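Local coordinates for globin (Bacillus anthracis, PDB 5V3T), which binds heme as a group II truncated hemoglobin, here with cyanide on the iron, and probably handles oxygen or related small ligands, at residues A[54-59]-A[63-68]; A[24-29]-A[48-53]; A[9-14]-A[105-110]. One frame throughout, in Å; residues are numbered along the deposited sequence.

Interaction 1: A[54-59]-A[63-68]. With HEM (protoporphyrin IX containing Fe), chain C; SO4 (sulfate ion), chain E.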
# COMPACT_ATOMS: atom_id res chain seq x y z
N LEU A 54 6.52 -13.14 -3.99
CA LEU A 54 6.04 -14.52 -4.01
C LEU A 54 7.18 -15.53 -3.99
O LEU A 54 7.03 -16.61 -3.42
CB LEU A 54 5.15 -14.77 -5.23
CG LEU A 54 3.83 -14.01 -5.16
CD1 LEU A 54 2.97 -14.29 -6.40
CD2 LEU A 54 3.06 -14.37 -3.89
N THR A 55 8.29 -15.18 -4.61
CA THR A 55 9.46 -16.06 -4.63
C THR A 55 9.92 -16.31 -3.21
O THR A 55 10.07 -17.46 -2.78
CB THR A 55 10.61 -15.45 -5.47
OG1 THR A 55 10.19 -15.33 -6.84
CG2 THR A 55 11.87 -16.31 -5.41
N GLN A 56 10.12 -15.23 -2.45
CA GLN A 56 10.59 -15.33 -1.07
C GLN A 56 9.49 -15.90 -0.17
O GLN A 56 9.77 -16.61 0.79
CB GLN A 56 11.09 -13.97 -0.59
CG GLN A 56 10.39 -13.44 0.63
CD GLN A 56 11.06 -12.19 1.18
OE1 GLN A 56 12.11 -11.77 0.68
NE2 GLN A 56 10.44 -11.58 2.19
N TYR A 57 8.25 -15.56 -0.49
CA TYR A 57 7.05 -15.98 0.25
C TYR A 57 6.93 -17.50 0.23
O TYR A 57 6.41 -18.11 1.17
CB TYR A 57 5.82 -15.36 -0.42
CG TYR A 57 4.44 -15.52 0.21
CD1 TYR A 57 4.09 -14.85 1.38
CD2 TYR A 57 3.48 -16.34 -0.39
CE1 TYR A 57 2.81 -14.96 1.92
CE2 TYR A 57 2.21 -16.48 0.15
CZ TYR A 57 1.88 -15.78 1.30
OH TYR A 57 0.62 -15.92 1.84
N LEU A 58 7.35 -18.10 -0.88
CA LEU A 58 7.26 -19.55 -1.09
C LEU A 58 8.54 -20.32 -0.79
O LEU A 58 8.66 -21.50 -1.10
CB LEU A 58 6.82 -19.83 -2.53
CG LEU A 58 5.43 -19.26 -2.82
CD1 LEU A 58 5.06 -19.48 -4.28
CD2 LEU A 58 4.41 -19.89 -1.91
N GLY A 59 9.53 -19.66 -0.19
CA GLY A 59 10.72 -20.37 0.23
C GLY A 59 11.88 -20.27 -0.75
O GLY A 59 12.90 -20.95 -0.59
N LEU A 63 14.43 -12.29 -2.31
CA LEU A 63 14.55 -11.23 -3.31
C LEU A 63 13.89 -9.93 -2.84
O LEU A 63 14.44 -8.85 -3.03
CB LEU A 63 13.94 -11.68 -4.64
CG LEU A 63 14.57 -12.92 -5.30
CD1 LEU A 63 13.83 -13.21 -6.58
CD2 LEU A 63 16.04 -12.70 -5.58
N TYR A 64 12.73 -10.04 -2.22
CA TYR A 64 11.98 -8.86 -1.82
C TYR A 64 12.72 -8.11 -0.72
O TYR A 64 13.02 -6.92 -0.86
CB TYR A 64 10.57 -9.21 -1.34
CG TYR A 64 9.72 -7.97 -1.05
CD1 TYR A 64 9.82 -7.31 0.17
CD2 TYR A 64 8.83 -7.47 -1.99
CE1 TYR A 64 9.06 -6.18 0.45
CE2 TYR A 64 8.06 -6.32 -1.71
CZ TYR A 64 8.18 -5.69 -0.49
OH TYR A 64 7.43 -4.57 -0.20
N THR A 65 12.99 -8.80 0.38
CA THR A 65 13.57 -8.15 1.56
C THR A 65 14.95 -7.61 1.24
O THR A 65 15.31 -6.52 1.70
CB THR A 65 13.67 -9.12 2.77
OG1 THR A 65 12.36 -9.44 3.25
CG2 THR A 65 14.47 -8.49 3.91
N GLU A 66 15.70 -8.34 0.41
CA GLU A 66 17.04 -7.91 0.03
C GLU A 66 17.03 -6.51 -0.59
O GLU A 66 17.92 -5.71 -0.32
CB GLU A 66 17.69 -8.90 -0.94
CG GLU A 66 18.24 -10.16 -0.30
CD GLU A 66 19.15 -9.88 0.88
OE1 GLU A 66 19.98 -8.95 0.79
OE2 GLU A 66 19.04 -10.61 1.89
N GLU A 67 16.01 -6.22 -1.39
CA GLU A 67 15.91 -4.91 -2.04
C GLU A 67 15.06 -3.90 -1.27
O GLU A 67 15.49 -2.78 -1.02
CB GLU A 67 15.33 -5.05 -3.46
CG GLU A 67 15.08 -3.71 -4.13
CD GLU A 67 14.61 -3.84 -5.56
OE1 GLU A 67 14.57 -4.98 -6.08
OE2 GLU A 67 14.27 -2.80 -6.17
N HIS A 68 13.86 -4.32 -0.86
CA HIS A 68 12.82 -3.41 -0.38
C HIS A 68 12.67 -3.35 1.13
O HIS A 68 11.90 -2.55 1.66
CB HIS A 68 11.47 -3.82 -0.98
CG HIS A 68 11.48 -4.00 -2.47
ND1 HIS A 68 11.49 -2.93 -3.34
CD2 HIS A 68 11.50 -5.11 -3.23
CE1 HIS A 68 11.50 -3.38 -4.58
NE2 HIS A 68 11.51 -4.71 -4.55
CHA HEM C . 1.18 -3.36 -3.38
CHB HEM C . -3.75 -3.71 -3.70
CHC HEM C . -3.46 -8.04 -1.46
CHD HEM C . 1.40 -8.14 -1.97
C1A HEM C . -0.17 -3.10 -3.66
C2A HEM C . -0.69 -1.89 -4.29
C3A HEM C . -2.03 -1.99 -4.38
C4A HEM C . -2.44 -3.26 -3.80
CMA HEM C . -2.98 -0.94 -4.98
CAA HEM C . 0.18 -0.72 -4.80
CBA HEM C . 1.08 -1.21 -5.93
CGA HEM C . 2.40 -0.48 -5.91
O1A HEM C . 2.48 0.58 -5.24
O2A HEM C . 3.36 -0.96 -6.57
C1B HEM C . -4.10 -4.91 -3.09
C2B HEM C . -5.45 -5.41 -2.87
C3B HEM C . -5.36 -6.59 -2.24
C4B HEM C . -3.95 -6.89 -2.04
CMB HEM C . -6.76 -4.69 -3.27
CAB HEM C . -6.54 -7.48 -1.80
CBB HEM C . -6.48 -8.20 -0.67
C1C HEM C . -2.17 -8.48 -1.51
C2C HEM C . -1.71 -9.84 -1.26
C3C HEM C . -0.39 -9.86 -1.41
C4C HEM C . 0.08 -8.53 -1.75
CMC HEM C . -2.59 -11.06 -0.89
CAC HEM C . 0.48 -11.13 -1.20
CBC HEM C . 1.49 -11.31 -2.04
C1D HEM C . 1.77 -6.86 -2.40
C2D HEM C . 3.14 -6.46 -2.62
C3D HEM C . 3.09 -4.99 -3.05
C4D HEM C . 1.68 -4.62 -3.06
CMD HEM C . 4.40 -7.33 -2.47
CAD HEM C . 4.30 -4.11 -3.41
CBD HEM C . 4.55 -3.15 -2.24
CGD HEM C . 5.87 -2.44 -2.41
O1D HEM C . 5.83 -1.25 -2.80
O2D HEM C . 6.94 -3.05 -2.16
NA HEM C . -1.27 -3.91 -3.37
NB HEM C . -3.22 -5.86 -2.58
NC HEM C . -1.05 -7.71 -1.82
ND HEM C . 0.94 -5.74 -2.65
FE HEM C . -1.14 -5.87 -2.75
S SO4 E . 11.20 0.35 -3.98
O1 SO4 E . 11.36 -0.57 -2.86
O2 SO4 E . 12.16 1.44 -3.85
O3 SO4 E . 9.84 0.90 -3.97
O4 SO4 E . 11.42 -0.36 -5.24
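Gln-56 holds Thr-65 with both ends of its carboxamide, bridging the short loop between helix 44-57 and helix 63-68. OE1 of Gln-56 accepts the backbone N-H of Thr-65 at 3.1 Å. The bond is nearly straight (170°), although the nitrogen sits off the carbonyl plane. NE2 of Gln-56 donates a hydrogen bond to Thr-65 OG1, also at 3.1 Å, and here the partner lies almost in the amide plane. Thr-65 can meet both because its chi1 of -68° sets the hydroxyl beside its own backbone N, so that the two groups face the amide together. The two side chains cross at about a right angle.

In Tyr-64 a chi1 of -175° sets the ring anti to the backbone N: CB lies 3.6 Å from Gln-56 OE1, while the ring, its plane nearly upright to the amide, leads away to the heme. There Tyr-64 OH donates to propionate oxygen O2D at 2.5 Å, near the plane of the ring; CB of His-68 packs on one ring face. Thr-46 and Lys-49 of the same chain, and Arg-114 of the second subunit, also hydrogen-bond the heme.

The apolar part of the contact is small: Thr-55 CG2 meets Leu-63 CD1 at 3.8 Å, while Thr-55 OG1 turns back to the carbonyl of Lys-51. Helix 44-57 ends in a Schellman motif with Gly-59 at positive phi, which lets the chain turn back.

Chemically, Gln-56 serves an N-H in the first turn of helix 63-68, where no earlier turn supplies a carbonyl. Paired bonds fix the amide's rotation and distinguish its oxygen from its nitrogen. With Thr-65 tied down, the adjacent Tyr-64 is held on a backbone anchored to helix 44-57, consistent with a steady grip on the propionate.

Interaction 2: A[24-29]-A[48-53]. With HEM (protoporphyrin IX containing Fe), chain C; CYN (cyanide ion), chain D.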
# COMPACT_ATOMS: atom_id res chain seq x y z
N THR A 24 0.33 -13.26 -15.68
CA THR A 24 -1.06 -13.65 -15.94
C THR A 24 -2.00 -13.03 -14.90
O THR A 24 -3.05 -12.49 -15.24
CB THR A 24 -1.22 -15.18 -15.95
OG1 THR A 24 -0.40 -15.72 -16.99
CG2 THR A 24 -2.67 -15.59 -16.18
N PHE A 25 -1.61 -13.12 -13.63
CA PHE A 25 -2.40 -12.55 -12.54
C PHE A 25 -2.76 -11.09 -12.80
O PHE A 25 -3.95 -10.72 -12.78
CB PHE A 25 -1.65 -12.66 -11.20
CG PHE A 25 -2.35 -11.98 -10.06
CD1 PHE A 25 -3.62 -12.39 -9.66
CD2 PHE A 25 -1.76 -10.91 -9.41
CE1 PHE A 25 -4.27 -11.77 -8.61
CE2 PHE A 25 -2.42 -10.28 -8.37
CZ PHE A 25 -3.68 -10.70 -7.98
N TYR A 26 -1.76 -10.26 -13.08
CA TYR A 26 -2.00 -8.83 -13.26
C TYR A 26 -2.70 -8.51 -14.56
O TYR A 26 -3.25 -7.42 -14.71
CB TYR A 26 -0.70 -8.05 -13.17
CG TYR A 26 -0.32 -7.90 -11.73
CD1 TYR A 26 -1.13 -7.18 -10.85
CD2 TYR A 26 0.82 -8.50 -11.24
CE1 TYR A 26 -0.80 -7.06 -9.54
CE2 TYR A 26 1.15 -8.39 -9.93
CZ TYR A 26 0.34 -7.66 -9.09
OH TYR A 26 0.71 -7.57 -7.79
N SER A 27 -2.67 -9.45 -15.49
CA SER A 27 -3.53 -9.34 -16.66
C SER A 27 -4.99 -9.35 -16.18
O SER A 27 -5.77 -8.50 -16.60
CB SER A 27 -3.26 -10.48 -17.66
OG SER A 27 -4.01 -10.31 -18.85
N TYR A 28 -5.33 -10.28 -15.29
CA TYR A 28 -6.70 -10.34 -14.78
C TYR A 28 -7.01 -9.12 -13.92
O TYR A 28 -8.09 -8.53 -14.03
CB TYR A 28 -6.96 -11.64 -13.99
CG TYR A 28 -7.17 -12.85 -14.89
CD1 TYR A 28 -8.30 -12.96 -15.69
CD2 TYR A 28 -6.25 -13.89 -14.93
CE1 TYR A 28 -8.50 -14.05 -16.52
CE2 TYR A 28 -6.45 -14.99 -15.75
CZ TYR A 28 -7.58 -15.07 -16.53
OH TYR A 28 -7.78 -16.15 -17.36
N VAL A 29 -6.06 -8.72 -13.08
CA VAL A 29 -6.24 -7.53 -12.25
C VAL A 29 -6.58 -6.29 -13.10
O VAL A 29 -7.53 -5.56 -12.81
CB VAL A 29 -4.98 -7.23 -11.42
CG1 VAL A 29 -5.11 -5.86 -10.72
CG2 VAL A 29 -4.74 -8.35 -10.41
N ARG A 48 6.82 -6.82 -11.10
CA ARG A 48 8.20 -7.13 -10.79
C ARG A 48 8.34 -7.39 -9.30
O ARG A 48 8.95 -8.38 -8.87
CB ARG A 48 9.14 -5.99 -11.21
CG ARG A 48 10.62 -6.35 -11.12
CD ARG A 48 11.51 -5.14 -11.36
NE ARG A 48 11.42 -4.16 -10.29
CZ ARG A 48 12.22 -4.13 -9.23
NH1 ARG A 48 12.07 -3.20 -8.30
NH2 ARG A 48 13.17 -5.05 -9.09
N LYS A 49 7.75 -6.50 -8.50
CA LYS A 49 7.84 -6.59 -7.05
C LYS A 49 7.11 -7.82 -6.53
O LYS A 49 7.59 -8.47 -5.60
CB LYS A 49 7.29 -5.31 -6.39
CG LYS A 49 8.26 -4.12 -6.49
CD LYS A 49 7.77 -2.87 -5.74
CE LYS A 49 6.59 -2.22 -6.43
NZ LYS A 49 6.28 -0.85 -5.88
N GLN A 50 5.97 -8.14 -7.13
CA GLN A 50 5.18 -9.29 -6.71
C GLN A 50 5.94 -10.59 -6.98
O GLN A 50 5.83 -11.54 -6.21
CB GLN A 50 3.82 -9.31 -7.42
CG GLN A 50 2.91 -10.45 -6.95
CD GLN A 50 2.39 -10.24 -5.55
OE1 GLN A 50 3.00 -10.64 -4.56
NE2 GLN A 50 1.25 -9.59 -5.45
N LYS A 51 6.67 -10.64 -8.08
CA LYS A 51 7.48 -11.83 -8.39
C LYS A 51 8.56 -12.01 -7.35
O LYS A 51 8.83 -13.12 -6.91
CB LYS A 51 8.09 -11.72 -9.78
CG LYS A 51 7.07 -11.75 -10.88
CD LYS A 51 7.69 -11.36 -12.19
CE LYS A 51 6.66 -11.28 -13.28
NZ LYS A 51 7.26 -10.68 -14.50
N GLN A 52 9.18 -10.90 -6.94
CA GLN A 52 10.16 -10.96 -5.86
C GLN A 52 9.49 -11.41 -4.57
O GLN A 52 10.02 -12.27 -3.87
CB GLN A 52 10.83 -9.61 -5.64
CG GLN A 52 11.76 -9.19 -6.75
CD GLN A 52 12.30 -7.82 -6.49
OE1 GLN A 52 11.56 -6.91 -6.12
NE2 GLN A 52 13.62 -7.66 -6.64
N PHE A 53 8.32 -10.85 -4.26
CA PHE A 53 7.65 -11.22 -3.01
C PHE A 53 7.23 -12.68 -2.96
O PHE A 53 7.56 -13.41 -2.01
CB PHE A 53 6.43 -10.34 -2.72
CG PHE A 53 5.76 -10.71 -1.44
CD1 PHE A 53 6.28 -10.31 -0.22
CD2 PHE A 53 4.65 -11.52 -1.43
CE1 PHE A 53 5.69 -10.69 0.97
CE2 PHE A 53 4.04 -11.90 -0.24
CZ PHE A 53 4.57 -11.49 0.96
CHA HEM C . 1.18 -3.36 -3.38
CHB HEM C . -3.75 -3.71 -3.70
CHC HEM C . -3.46 -8.04 -1.46
CHD HEM C . 1.40 -8.14 -1.97
C1A HEM C . -0.17 -3.10 -3.66
C2A HEM C . -0.69 -1.89 -4.29
C3A HEM C . -2.03 -1.99 -4.38
C4A HEM C . -2.44 -3.26 -3.80
CMA HEM C . -2.98 -0.94 -4.98
CAA HEM C . 0.18 -0.72 -4.80
CBA HEM C . 1.08 -1.21 -5.93
CGA HEM C . 2.40 -0.48 -5.91
O1A HEM C . 2.48 0.58 -5.24
O2A HEM C . 3.36 -0.96 -6.57
C1B HEM C . -4.10 -4.91 -3.09
C2B HEM C . -5.45 -5.41 -2.87
C3B HEM C . -5.36 -6.59 -2.24
C4B HEM C . -3.95 -6.89 -2.04
CMB HEM C . -6.76 -4.69 -3.27
CAB HEM C . -6.54 -7.48 -1.80
CBB HEM C . -6.48 -8.20 -0.67
C1C HEM C . -2.17 -8.48 -1.51
C2C HEM C . -1.71 -9.84 -1.26
C3C HEM C . -0.39 -9.86 -1.41
C4C HEM C . 0.08 -8.53 -1.75
CMC HEM C . -2.59 -11.06 -0.89
CAC HEM C . 0.48 -11.13 -1.20
CBC HEM C . 1.49 -11.31 -2.04
C1D HEM C . 1.77 -6.86 -2.40
C2D HEM C . 3.14 -6.46 -2.62
C3D HEM C . 3.09 -4.99 -3.05
C4D HEM C . 1.68 -4.62 -3.06
CMD HEM C . 4.40 -7.33 -2.47
CAD HEM C . 4.30 -4.11 -3.41
CBD HEM C . 4.55 -3.15 -2.24
CGD HEM C . 5.87 -2.44 -2.41
O1D HEM C . 5.83 -1.25 -2.80
O2D HEM C . 6.94 -3.05 -2.16
NA HEM C . -1.27 -3.91 -3.37
NB HEM C . -3.22 -5.86 -2.58
NC HEM C . -1.05 -7.71 -1.82
ND HEM C . 0.94 -5.74 -2.65
FE HEM C . -1.14 -5.87 -2.75
C CYN D . -1.08 -6.58 -4.60
N CYN D . -1.15 -6.96 -5.69
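Tyr-26 and Gln-50 meet over the cyanide bound to the heme iron. Tyr-26 OH donates to cyanide N at 2.9 Å and accepts from Gln-50 NE2 at 3.1 Å. That second bond is bent (142°), with the hydroxyl 26° out of the amide plane. NE2 of Gln-50 stays 3.6 Å from cyanide N, so the tyrosine is the closer polar partner of the ligand. The ring and amide planes are nearly parallel, and Gln-50 CB lies in plane at the ring's edge.

One step out, a bend at chi2 (71°) folds the Gln-50 carboxamide down toward the porphyrin, where OE1 makes a short and somewhat doubtful approach to vinyl carbon CBC. Phe-53 lies against that same vinyl. Phe-25 CD2 sits over the centre of one Tyr-26 face, and the Phe-25 ring meets Trp-90, itself in the cyanide pocket, edge-to-face. At the heme rim, Lys-49 NZ hydrogen-bonds both propionates, through O2A and O1D; the side chain also packs on Arg-114 of the second subunit.

This is the distal pocket of a truncated, two-over-two globin, where helix 14-31 passes helix 44-57 above the heme. Helix 84-101 backs Phe-25 through Cys-93, Val-29 leans on Phe-39, and helix 63-68 flanks Lys-49 through His-68.

Interaction 3: A[9-14]-A[105-110]. With SO4 (sulfate ion), chain F.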
# COMPACT_ATOMS: atom_id res chain seq x y z
N PHE A 9 8.39 -23.00 -3.43
CA PHE A 9 8.83 -22.28 -4.63
C PHE A 9 9.26 -23.26 -5.71
O PHE A 9 8.87 -23.14 -6.87
CB PHE A 9 9.97 -21.32 -4.26
CG PHE A 9 10.62 -20.64 -5.44
CD1 PHE A 9 9.91 -19.77 -6.24
CD2 PHE A 9 11.96 -20.84 -5.71
CE1 PHE A 9 10.51 -19.13 -7.32
CE2 PHE A 9 12.58 -20.20 -6.78
CZ PHE A 9 11.85 -19.35 -7.58
N GLU A 10 10.07 -24.25 -5.33
CA GLU A 10 10.49 -25.30 -6.24
C GLU A 10 9.27 -26.11 -6.70
O GLU A 10 9.10 -26.38 -7.89
CB GLU A 10 11.53 -26.20 -5.57
CG GLU A 10 12.85 -25.50 -5.36
CD GLU A 10 13.83 -26.30 -4.53
OE1 GLU A 10 13.39 -27.04 -3.63
OE2 GLU A 10 15.04 -26.18 -4.79
N ALA A 11 8.42 -26.48 -5.74
CA ALA A 11 7.28 -27.34 -5.99
C ALA A 11 6.35 -26.77 -7.05
O ALA A 11 5.74 -27.51 -7.81
CB ALA A 11 6.51 -27.58 -4.69
N ILE A 12 6.25 -25.44 -7.09
CA ILE A 12 5.29 -24.77 -7.98
C ILE A 12 5.89 -24.59 -9.38
O ILE A 12 5.20 -24.22 -10.32
CB ILE A 12 4.82 -23.40 -7.41
CG1 ILE A 12 3.43 -23.03 -7.96
CG2 ILE A 12 5.84 -22.30 -7.69
CD1 ILE A 12 2.88 -21.66 -7.44
N GLY A 13 7.19 -24.85 -9.52
CA GLY A 13 7.84 -24.73 -10.81
C GLY A 13 8.91 -23.66 -10.85
O GLY A 13 9.48 -23.36 -11.90
N GLY A 14 9.18 -23.04 -9.71
CA GLY A 14 10.28 -22.09 -9.62
C GLY A 14 10.07 -20.78 -10.34
O GLY A 14 8.93 -20.35 -10.59
N GLY A 105 -3.08 -29.50 -7.43
CA GLY A 105 -2.66 -30.41 -6.39
C GLY A 105 -2.32 -29.77 -5.06
O GLY A 105 -2.83 -28.70 -4.73
N HIS A 106 -1.45 -30.42 -4.29
CA HIS A 106 -1.16 -29.97 -2.94
C HIS A 106 -0.44 -28.64 -2.94
O HIS A 106 -0.67 -27.82 -2.06
CB HIS A 106 -0.32 -30.99 -2.17
CG HIS A 106 -1.06 -32.25 -1.83
ND1 HIS A 106 -2.12 -32.28 -0.95
CD2 HIS A 106 -0.88 -33.53 -2.24
CE1 HIS A 106 -2.57 -33.51 -0.85
NE2 HIS A 106 -1.83 -34.29 -1.62
N ILE A 107 0.43 -28.39 -3.92
CA ILE A 107 1.10 -27.09 -3.94
C ILE A 107 0.08 -25.96 -4.24
O ILE A 107 0.18 -24.86 -3.70
CB ILE A 107 2.28 -27.05 -4.95
CG1 ILE A 107 3.07 -25.75 -4.80
CG2 ILE A 107 1.80 -27.22 -6.39
CD1 ILE A 107 3.49 -25.45 -3.37
N ARG A 108 -0.91 -26.24 -5.08
CA ARG A 108 -1.92 -25.21 -5.32
C ARG A 108 -2.65 -24.88 -4.03
O ARG A 108 -2.83 -23.71 -3.68
CB ARG A 108 -2.91 -25.65 -6.39
CG ARG A 108 -4.00 -24.58 -6.66
CD ARG A 108 -5.23 -25.22 -7.31
NE ARG A 108 -6.32 -24.26 -7.55
CZ ARG A 108 -6.45 -23.54 -8.66
NH1 ARG A 108 -5.56 -23.66 -9.63
NH2 ARG A 108 -7.48 -22.71 -8.80
N GLU A 109 -3.08 -25.92 -3.31
CA GLU A 109 -3.83 -25.70 -2.09
C GLU A 109 -2.96 -25.02 -1.04
O GLU A 109 -3.44 -24.13 -0.34
CB GLU A 109 -4.40 -27.02 -1.55
CG GLU A 109 -5.21 -27.83 -2.58
CD GLU A 109 -6.29 -27.02 -3.32
OE1 GLU A 109 -6.82 -26.04 -2.75
OE2 GLU A 109 -6.62 -27.37 -4.47
N PHE A 110 -1.70 -25.43 -0.94
CA PHE A 110 -0.76 -24.79 -0.03
C PHE A 110 -0.65 -23.28 -0.31
O PHE A 110 -0.87 -22.45 0.58
CB PHE A 110 0.62 -25.45 -0.13
CG PHE A 110 1.63 -24.90 0.84
CD1 PHE A 110 1.69 -25.39 2.14
CD2 PHE A 110 2.51 -23.90 0.47
CE1 PHE A 110 2.63 -24.89 3.05
CE2 PHE A 110 3.44 -23.39 1.37
CZ PHE A 110 3.50 -23.89 2.66
S SO4 F . -6.58 -30.47 -8.47
O1 SO4 F . -6.40 -30.96 -7.11
O2 SO4 F . -5.82 -31.31 -9.38
O3 SO4 F . -7.99 -30.54 -8.85
O4 SO4 F . -6.07 -29.11 -8.54
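Ile-107 throws CG1 anti to its backbone N (chi1 -172°), aiming the longer branch at Ala-11 and Ile-12. A chi2 of 51° then turns the terminal CD1 aside, over the alanine. Ile-12, with CG1 likewise swung away from the backbone N, presents its branched CB, and the two isoleucine side chains cross at about a right angle.

CG1 of Ile-107 is the atom that does most of the touching. It rests 3.9 Å from Ala-11 CB and equally 3.9 Å from Ile-12 CB, so it sits against both residues at once. CD1 of Ile-107 adds a second approach to the Ala-11 methyl, CB, also at 3.9 Å, while Ile-107 CG2 lies 4.2 Å from Ala-11 O. The backbones come close here, with Ile-12 CA and Ile-107 CA 6.3 Å apart.

The chain leaves the short helix 8-11 here through a Schellman motif. Gly-13, at positive phi, bonds back through its N to Glu-10 O, and Gly-14 N reaches Phe-9 O at 2.9 Å. The chain then turns into helix 14-31, and Ile-12 packs further on Cys-17 and Val-103; Pro-8 adds to the cover of Ile-107. On the other segment, Gly-105 N donates to O4 of a sulfate at 3.2 Å; the ion probably came from the crystallisation liquor and is also hydrogen-bonded by His-104. Arg-108 leads away from the contact to a salt bridge with Asp-99.

No hydrogen bond links the segments, so what joins the N-terminal turn to the first turns of helix 105-122 is van der Waals packing of aliphatic carbons. Such a contact has little directionality: shape and the shedding of water set it, with Ile-12 buried and Ala-11 at the surface.

Interactions 1 and 2 share helix 44-57 and the heme, their centres about 13 Å apart. Gln-52 ties that helix to helix 63-68: its OE1 probably hydrogen-bonds His-68 NE2 at 2.7 Å, and Gln-52 NE2 probably hydrogen-bonds Glu-67 OE1 at 2.9 Å. Beside the heme, Tyr-64 CD2 packs on Phe-53 CB at 3.8 Å. Interaction 3 stands away from the ligand, about 17 Å between centres from interaction 2, which it does not touch; the Ile-12 side chain is about 12 Å from the heme. It joins interaction 1, however, where Phe-9 N meets Leu-58 O at 2.8 Å. Along the chain, the loop closed by 9-14 and 105-110 encloses both other contacts.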